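Local atomic coordinates of peptidyl-prolyl cis-trans isomerase (Hirschia baltica, PDB entry 5EX2), a protein that probably catalyses the cis-trans isomerisation of peptide bonds that precede proline, as a periplasmic folding helper of the cyclophilin family. Residues F72-G77 with L173-S178; M149-G154 with Y185-R190. One frame throughout, in Å; residues are numbered along the deposited sequence.

Contact 1. Residues F72-G77 with L173-S178; sequences FMAQGG and LMRDES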
ATOM      1  N   PHE A  72      15.538  -1.536   1.571  1.00 10.01           N
ATOM      2  CA  PHE A  72      14.922  -0.916   0.406  1.00  8.33           C
ATOM      3  C   PHE A  72      13.597  -1.602   0.089  1.00  9.39           C
ATOM      4  O   PHE A  72      12.558  -1.175   0.578  1.00  9.26           O
ATOM      5  CB  PHE A  72      15.932  -0.957  -0.759  1.00  9.71           C
ATOM      6  CG  PHE A  72      15.468  -0.305  -2.027  1.00  9.20           C
ATOM      7  CD1 PHE A  72      14.468   0.659  -2.030  1.00 12.48           C
ATOM      8  CD2 PHE A  72      16.059  -0.649  -3.219  1.00 11.44           C
ATOM      9  CE1 PHE A  72      14.069   1.250  -3.219  1.00 12.16           C
ATOM     10  CE2 PHE A  72      15.661  -0.085  -4.398  1.00 10.41           C
ATOM     11  CZ  PHE A  72      14.665   0.877  -4.405  1.00 12.48           C
ATOM     12  N   MET A  73      13.624  -2.671  -0.690  1.00  9.83           N
ATOM     13  CA  MET A  73      12.385  -3.308  -1.088  1.00  9.04           C
ATOM     14  C   MET A  73      12.613  -4.726  -1.578  1.00  9.02           C
ATOM     15  O   MET A  73      13.745  -5.154  -1.794  1.00  9.56           O
ATOM     16  CB  MET A  73      11.693  -2.473  -2.173  1.00  8.90           C
ATOM     17  CG  MET A  73      12.554  -2.200  -3.406  1.00 11.26           C
ATOM     18  SD  MET A  73      12.499  -3.602  -4.556  1.00 13.12           S
ATOM     19  CE  MET A  73      14.230  -3.804  -4.973  1.00 18.20           C
ATOM     20  N   ALA A  74      11.495  -5.433  -1.714  1.00  8.47           N
ATOM     21  CA  ALA A  74      11.454  -6.751  -2.320  1.00  8.36           C
ATOM     22  C   ALA A  74      10.604  -6.697  -3.576  1.00  7.88           C
ATOM     23  O   ALA A  74       9.413  -6.375  -3.528  1.00  8.93           O
ATOM     24  CB  ALA A  74      10.890  -7.760  -1.341  1.00  9.52           C
ATOM     25  N   GLN A  75      11.221  -7.025  -4.706  1.00  8.06           N
ATOM     26  CA  GLN A  75      10.557  -6.968  -6.000  1.00  7.83           C
ATOM     27  C   GLN A  75      10.214  -8.366  -6.504  1.00 10.31           C
ATOM     28  O   GLN A  75      11.051  -9.273  -6.454  1.00 10.72           O
ATOM     29  CB  GLN A  75      11.438  -6.237  -7.014  1.00 10.15           C
ATOM     30  CG  GLN A  75      10.829  -6.115  -8.377  1.00 10.51           C
ATOM     31  CD  GLN A  75      11.649  -5.218  -9.286  1.00 16.36           C
ATOM     32  OE1 GLN A  75      12.372  -4.347  -8.812  1.00 25.63           O
ATOM     33  NE2 GLN A  75      11.577  -5.450 -10.586  1.00 14.65           N
ATOM     34  N   GLY A  76       8.977  -8.525  -6.967  1.00  8.95           N
ATOM     35  CA  GLY A  76       8.495  -9.787  -7.505  1.00  9.65           C
ATOM     36  C   GLY A  76       7.605  -9.551  -8.702  1.00 10.28           C
ATOM     37  O   GLY A  76       7.605  -8.468  -9.293  1.00  9.90           O
ATOM     38  N   GLY A  77       6.850 -10.573  -9.067  1.00  9.08           N
ATOM     39  CA  GLY A  77       5.840 -10.426 -10.085  1.00  8.51           C
ATOM     40  C   GLY A  77       6.289 -10.477 -11.534  1.00  8.32           C
ATOM     41  O   GLY A  77       5.533 -10.069 -12.413  1.00 10.51           O
ATOM     42  N   LEU A 173       7.528  -4.476  -2.758  1.00  8.47           N
ATOM     43  CA  LEU A 173       7.086  -4.345  -1.374  1.00  8.14           C
ATOM     44  C   LEU A 173       8.103  -3.509  -0.629  1.00  8.70           C
ATOM     45  O   LEU A 173       9.277  -3.892  -0.537  1.00  8.26           O
ATOM     46  CB  LEU A 173       6.965  -5.714  -0.711  1.00  9.01           C
ATOM     47  CG  LEU A 173       6.131  -6.745  -1.461  1.00  9.75           C
ATOM     48  CD1 LEU A 173       6.161  -8.067  -0.697  1.00  9.48           C
ATOM     49  CD2 LEU A 173       4.688  -6.286  -1.650  1.00 11.09           C
ATOM     50  N   MET A 174       7.701  -2.348  -0.134  1.00  8.13           N
ATOM     51  CA  MET A 174       8.649  -1.465   0.530  1.00  8.07           C
ATOM     52  C   MET A 174       9.031  -1.973   1.905  1.00  8.21           C
ATOM     53  O   MET A 174       8.187  -2.148   2.770  1.00  8.70           O
ATOM     54  CB  MET A 174       8.098  -0.045   0.655  1.00  9.92           C
ATOM     55  CG  MET A 174       7.807   0.644  -0.654  1.00  9.54           C
ATOM     56  SD  MET A 174       9.199   0.644  -1.790  1.00 11.53           S
ATOM     57  CE  MET A 174      10.497   1.274  -0.752  1.00 13.51           C
ATOM     58  N   ARG A 175      10.310  -2.228   2.091  1.00  8.64           N
ATOM     59  CA  ARG A 175      10.838  -2.718   3.359  1.00  9.51           C
ATOM     60  C   ARG A 175      11.307  -1.586   4.257  1.00  9.46           C
ATOM     61  O   ARG A 175      11.389  -1.752   5.470  1.00 12.17           O
ATOM     62  CB  ARG A 175      11.989  -3.693   3.122  1.00 10.47           C
ATOM     63  CG  ARG A 175      11.540  -4.998   2.503  1.00 10.27           C
ATOM     64  CD  ARG A 175      12.658  -5.813   1.906  1.00 10.57           C
ATOM     65  NE  ARG A 175      13.768  -6.199   2.778  1.00 10.71           N
ATOM     66  CZ  ARG A 175      14.204  -7.456   2.939  1.00  9.19           C
ATOM     67  NH1 ARG A 175      13.536  -8.500   2.437  1.00  9.49           N
ATOM     68  NH2 ARG A 175      15.293  -7.678   3.666  1.00 11.86           N
ATOM     69  N   ASP A 176      11.612  -0.431   3.668  1.00  9.51           N
ATOM     70  CA  ASP A 176      12.115   0.727   4.408  1.00 10.68           C
ATOM     71  C   ASP A 176      11.789   1.982   3.618  1.00  8.58           C
ATOM     72  O   ASP A 176      11.610   1.943   2.390  1.00 10.38           O
ATOM     73  CB  ASP A 176      13.621   0.616   4.654  1.00 13.33           C
ATOM     74  CG  ASP A 176      14.139   1.703   5.578  1.00 26.75           C
ATOM     75  OD1 ASP A 176      13.798   1.671   6.777  1.00 28.35           O
ATOM     76  OD2 ASP A 176      14.889   2.591   5.112  1.00 34.47           O
ATOM     77  N   GLU A 177      11.690   3.094   4.331  1.00 10.68           N
ATOM     78  CA  GLU A 177      11.392   4.382   3.728  1.00  8.68           C
ATOM     79  C   GLU A 177      12.346   4.678   2.586  1.00 10.07           C
ATOM     80  O   GLU A 177      13.563   4.643   2.753  1.00 12.13           O
ATOM     81  CB  GLU A 177      11.473   5.485   4.781  1.00 14.33           C
ATOM     82  CG  GLU A 177      11.339   6.913   4.208  1.00 15.44           C
ATOM     83  CD  GLU A 177      11.497   7.999   5.261  1.00 22.99           C
ATOM     84  OE1 GLU A 177      12.005   7.690   6.357  1.00 21.63           O
ATOM     85  OE2 GLU A 177      11.126   9.169   4.992  1.00 16.76           O
ATOM     86  N   SER A 178      11.771   4.993   1.429  1.00  9.20           N
ATOM     87  CA  SER A 178      12.557   5.223   0.217  1.00 12.22           C
ATOM     88  C   SER A 178      12.023   6.408  -0.576  1.00  8.75           C
ATOM     89  O   SER A 178      11.394   6.231  -1.620  1.00 10.58           O
ATOM     90  CB  SER A 178      12.551   3.968  -0.642  1.00 11.36           C
ATOM     91  OG  SER A 178      13.077   2.872   0.085  1.00 10.90           O
TER

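Contact 2. Residues M149-G154 with Y185-R190; sequences MPHCAG and YSSWGR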
ATOM      1  N   MET A 149       1.327   8.987  -2.694  1.00  7.77           N
ATOM      2  CA  MET A 149       1.545   8.117  -1.566  1.00  8.50           C
ATOM      3  C   MET A 149       3.026   7.821  -1.492  1.00 11.49           C
ATOM      4  O   MET A 149       3.546   7.057  -2.320  1.00  8.51           O
ATOM      5  CB  MET A 149       0.742   6.827  -1.699  1.00  8.45           C
ATOM      6  CG  MET A 149       1.036   5.838  -0.593  1.00  9.31           C
ATOM      7  SD  MET A 149      -0.275   4.619  -0.370  1.00 11.13           S
ATOM      8  CE  MET A 149      -0.208   3.719  -1.906  1.00 11.17           C
ATOM      9  N   PRO A 150       3.712   8.417  -0.516  1.00  7.72           N
ATOM     10  CA  PRO A 150       5.164   8.233  -0.460  1.00  8.92           C
ATOM     11  C   PRO A 150       5.551   6.814  -0.123  1.00  8.31           C
ATOM     12  O   PRO A 150       4.761   6.081   0.462  1.00  8.67           O
ATOM     13  CB  PRO A 150       5.588   9.187   0.651  1.00  7.73           C
ATOM     14  CG  PRO A 150       4.403   9.299   1.517  1.00 12.60           C
ATOM     15  CD  PRO A 150       3.237   9.288   0.571  1.00 10.35           C
ATOM     16  N   HIS A 151       6.766   6.444  -0.503  1.00  8.53           N
ATOM     17  CA  HIS A 151       7.212   5.079  -0.376  1.00  8.36           C
ATOM     18  C   HIS A 151       7.755   4.806   1.032  1.00  8.58           C
ATOM     19  O   HIS A 151       8.934   4.534   1.237  1.00  9.92           O
ATOM     20  CB  HIS A 151       8.225   4.793  -1.481  1.00  9.90           C
ATOM     21  CG  HIS A 151       7.592   4.700  -2.839  1.00  8.73           C
ATOM     22  ND1 HIS A 151       7.155   5.796  -3.543  1.00  9.11           N
ATOM     23  CD2 HIS A 151       7.304   3.622  -3.602  1.00  8.28           C
ATOM     24  CE1 HIS A 151       6.626   5.391  -4.690  1.00  8.03           C
ATOM     25  NE2 HIS A 151       6.702   4.077  -4.747  1.00  8.32           N
ATOM     26  N   CYS A 152       6.865   4.884   2.012  1.00  8.07           N
ATOM     27  CA  CYS A 152       7.150   4.457   3.367  1.00  7.91           C
ATOM     28  C   CYS A 152       7.261   2.942   3.386  1.00  8.27           C
ATOM     29  O   CYS A 152       6.715   2.283   2.520  1.00  8.57           O
ATOM     30  CB  CYS A 152       6.030   4.867   4.346  1.00  8.79           C
ATOM     31  SG  CYS A 152       5.634   6.577   4.445  1.00 12.67           S
ATOM     32  N   ALA A 153       7.917   2.391   4.404  1.00  8.34           N
ATOM     33  CA  ALA A 153       7.853   0.958   4.666  1.00  7.63           C
ATOM     34  C   ALA A 153       6.398   0.559   4.721  1.00  8.24           C
ATOM     35  O   ALA A 153       5.589   1.250   5.348  1.00  7.93           O
ATOM     36  CB  ALA A 153       8.565   0.619   5.951  1.00  9.59           C
ATOM     37  N   GLY A 154       6.056  -0.543   4.063  1.00  8.51           N
ATOM     38  CA  GLY A 154       4.685  -0.991   4.019  1.00  7.45           C
ATOM     39  C   GLY A 154       3.946  -0.696   2.728  1.00  9.13           C
ATOM     40  O   GLY A 154       3.005  -1.392   2.376  1.00  8.99           O
ATOM     41  N   TYR A 185       7.395   6.537  -9.106  1.00  9.81           N
ATOM     42  CA  TYR A 185       6.891   5.169  -9.221  1.00 10.15           C
ATOM     43  C   TYR A 185       5.444   5.162  -8.773  1.00  9.13           C
ATOM     44  O   TYR A 185       5.038   5.958  -7.923  1.00 10.43           O
ATOM     45  CB  TYR A 185       7.706   4.182  -8.372  1.00 11.41           C
ATOM     46  CG  TYR A 185       9.092   4.014  -8.908  1.00 11.15           C
ATOM     47  CD1 TYR A 185      10.053   4.977  -8.685  1.00 10.93           C
ATOM     48  CD2 TYR A 185       9.433   2.914  -9.689  1.00 12.74           C
ATOM     49  CE1 TYR A 185      11.324   4.864  -9.208  1.00 14.38           C
ATOM     50  CE2 TYR A 185      10.712   2.783 -10.223  1.00 16.07           C
ATOM     51  CZ  TYR A 185      11.647   3.766  -9.974  1.00 14.80           C
ATOM     52  OH  TYR A 185      12.918   3.641 -10.505  1.00 18.73           O
ATOM     53  N   SER A 186       4.664   4.254  -9.339  1.00 10.11           N
ATOM     54  CA  SER A 186       3.238   4.198  -9.072  1.00  9.71           C
ATOM     55  C   SER A 186       2.925   3.367  -7.838  1.00  8.00           C
ATOM     56  O   SER A 186       2.749   2.165  -7.919  1.00  8.83           O
ATOM     57  CB  SER A 186       2.501   3.625 -10.284  1.00 10.16           C
ATOM     58  OG  SER A 186       2.803   4.333 -11.469  1.00 11.35           O
ATOM     59  N   SER A 187       2.859   4.005  -6.683  1.00  8.23           N
ATOM     60  CA  SER A 187       2.425   3.310  -5.479  1.00  8.27           C
ATOM     61  C   SER A 187       0.916   3.094  -5.540  1.00  8.94           C
ATOM     62  O   SER A 187       0.172   3.950  -6.001  1.00 11.38           O
ATOM     63  CB  SER A 187       2.834   4.090  -4.231  1.00  9.23           C
ATOM     64  OG  SER A 187       2.456   5.441  -4.354  1.00 10.40           O
ATOM     65  N   TRP A 188       0.477   1.924  -5.102  1.00  7.64           N
ATOM     66  CA  TRP A 188      -0.916   1.531  -5.313  1.00 11.41           C
ATOM     67  C   TRP A 188      -1.543   0.761  -4.182  1.00  7.82           C
ATOM     68  O   TRP A 188      -2.734   0.488  -4.233  1.00 10.29           O
ATOM     69  CB  TRP A 188      -1.045   0.693  -6.580  1.00 10.26           C
ATOM     70  CG  TRP A 188      -0.135  -0.520  -6.713  1.00  8.69           C
ATOM     71  CD1 TRP A 188       1.030  -0.596  -7.435  1.00  9.53           C
ATOM     72  CD2 TRP A 188      -0.344  -1.838  -6.169  1.00 10.76           C
ATOM     73  NE1 TRP A 188       1.557  -1.856  -7.352  1.00 11.10           N
ATOM     74  CE2 TRP A 188       0.741  -2.638  -6.581  1.00  8.06           C
ATOM     75  CE3 TRP A 188      -1.327  -2.416  -5.363  1.00  9.52           C
ATOM     76  CZ2 TRP A 188       0.854  -3.987  -6.235  1.00 12.04           C
ATOM     77  CZ3 TRP A 188      -1.196  -3.764  -5.009  1.00  8.92           C
ATOM     78  CH2 TRP A 188      -0.117  -4.519  -5.444  1.00 11.91           C
ATOM     79  N   GLY A 189      -0.773   0.422  -3.162  1.00  7.22           N
ATOM     80  CA  GLY A 189      -1.327  -0.314  -2.048  1.00  9.05           C
ATOM     81  C   GLY A 189      -0.451  -0.247  -0.825  1.00  7.68           C
ATOM     82  O   GLY A 189       0.584   0.405  -0.821  1.00  7.49           O
ATOM     83  N   ARG A 190      -0.904  -0.916   0.223  1.00  6.87           N
ATOM     84  CA  ARG A 190      -0.214  -0.926   1.486  1.00  6.62           C
ATOM     85  C   ARG A 190      -0.387  -2.266   2.179  1.00  5.96           C
ATOM     86  O   ARG A 190      -1.474  -2.808   2.163  1.00  8.15           O
ATOM     87  CB  ARG A 190      -0.753   0.205   2.362  1.00  8.67           C
ATOM     88  CG  ARG A 190      -0.029   0.347   3.629  1.00  7.74           C
ATOM     89  CD  ARG A 190      -0.577   1.494   4.416  1.00  7.82           C
ATOM     90  NE  ARG A 190      -1.868   1.242   5.044  1.00  9.72           N
ATOM     91  CZ  ARG A 190      -2.019   0.612   6.199  1.00  8.84           C
ATOM     92  NH1 ARG A 190      -0.966   0.101   6.824  1.00 11.34           N
ATOM     93  NH2 ARG A 190      -3.222   0.499   6.735  1.00  9.72           N
TER
HETATM   94  O   HOH W   1       1.517   8.264  -5.411  1.00 15.77           O

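Contact 1. Residues F72-G77 with L173-S178
Met73 and Met174 meet on one face of an antiparallel strand pair in the cyclophilin beta barrel. Met73 CB lies 4.0 Å from Met174 SD. The Met174 chain is bent at chi2 and chi3 (-53° and -51°), which brings its methyl CE close to Phe72 O and obliquely to the Phe72 ring, 4.2 Å from Phe72 CD1. Met73 CG sits over the centre of one face of the same ring, and the rest of its chain leads away from Met174. Phe180 adds a second aromatic ring beside Phe72. Ala74 and Leu173 pack loosely on the opposite face of the sheet.

The two strands are held by a reciprocal pair of backbone hydrogen bonds, Ala74 N to Leu173 O at 2.9 Å and Leu173 N to Ala74 O at 2.8 Å. Next to them the strand 73-76 begins at a classic beta bulge, where Phe72 and Met73 both face Ile69. Phe72 O accepts a hydrogen bond from Arg175 N at 2.9 Å and a weak one from Asp176 N. Arg175 lays its CD methylene against the Met73 backbone, 3.6 Å from Met73 C. Its guanidinium group reaches further, and NH1 donates to Leu201 O. At the outer end Ser178 OG donates to Asp176 O, above that carbonyl plane, and sits at the edge of the Phe72 ring, 3.4 Å from CD1.

Contact 2. Residues M149-G154 with Y185-R190
Ser187 OG donates a hydrogen bond to Met149 O at 2.8 Å, in the carbonyl plane and on a lone pair. With chi1 at 49°, OG lies between the backbone N and the carbonyl carbon of its own residue, which sets it facing Met149 O. A water extends this link: it accepts from Met149 N and donates to Ser187 OG, so the hydroxyl is linked to Met149 O directly and to Met149 N through the water. The Met149 side chain reaches toward strand 187-191 and puts its methyl CE 3.6 Å from Gly189 N. His151 brings its ring edge to Tyr185, with Tyr185 O near the ring plane, 3.6 Å from CE1. The two side chains cross at about a right angle, and His151 NE2 lies 3.8 Å from Tyr185 CB. At the far end Gly154 O receives a CA-H...O contact from Arg190 CA at 3.4 Å.

The second shell fixes these groups. Ser157 OG bonds His151 NE2, and Asp182 holds the His151 backbone N. His151 is itself the centre of an inverse gamma turn. Cys152 is tied by its disulfide to Cys254. Arg190 turns its guanidinium group away to Ser261 and Gln258. Trp188 and Gly189 form a classic beta bulge opposite Val156. The loop 149-154 leads from strand 145-148 into barrel strand 155-158 beside strand 187-191, while Trp188 packs against helix 45-57.

Overall arrangement
From the N terminus, segment 72-77 is the first of the four segments. Contact 1 closes a long loop when strand 171-174 pairs with it, 96 residues later. Within that loop the chain makes the five-stranded sheet that includes strands 119-124, 127-132 and 145-148. Segment 149-154 then opens contact 2, which closes only at 185-190, past the end of contact 1. The two loops therefore cross. The contacts also touch directly: Ser178 N probably bonds His151 O, and Met174 O probably accepts Gly154 N. Together they tie the connection from the five-stranded sheet to the closed barrel, in which strand 155-158 lies between strands 171-174 and 187-191.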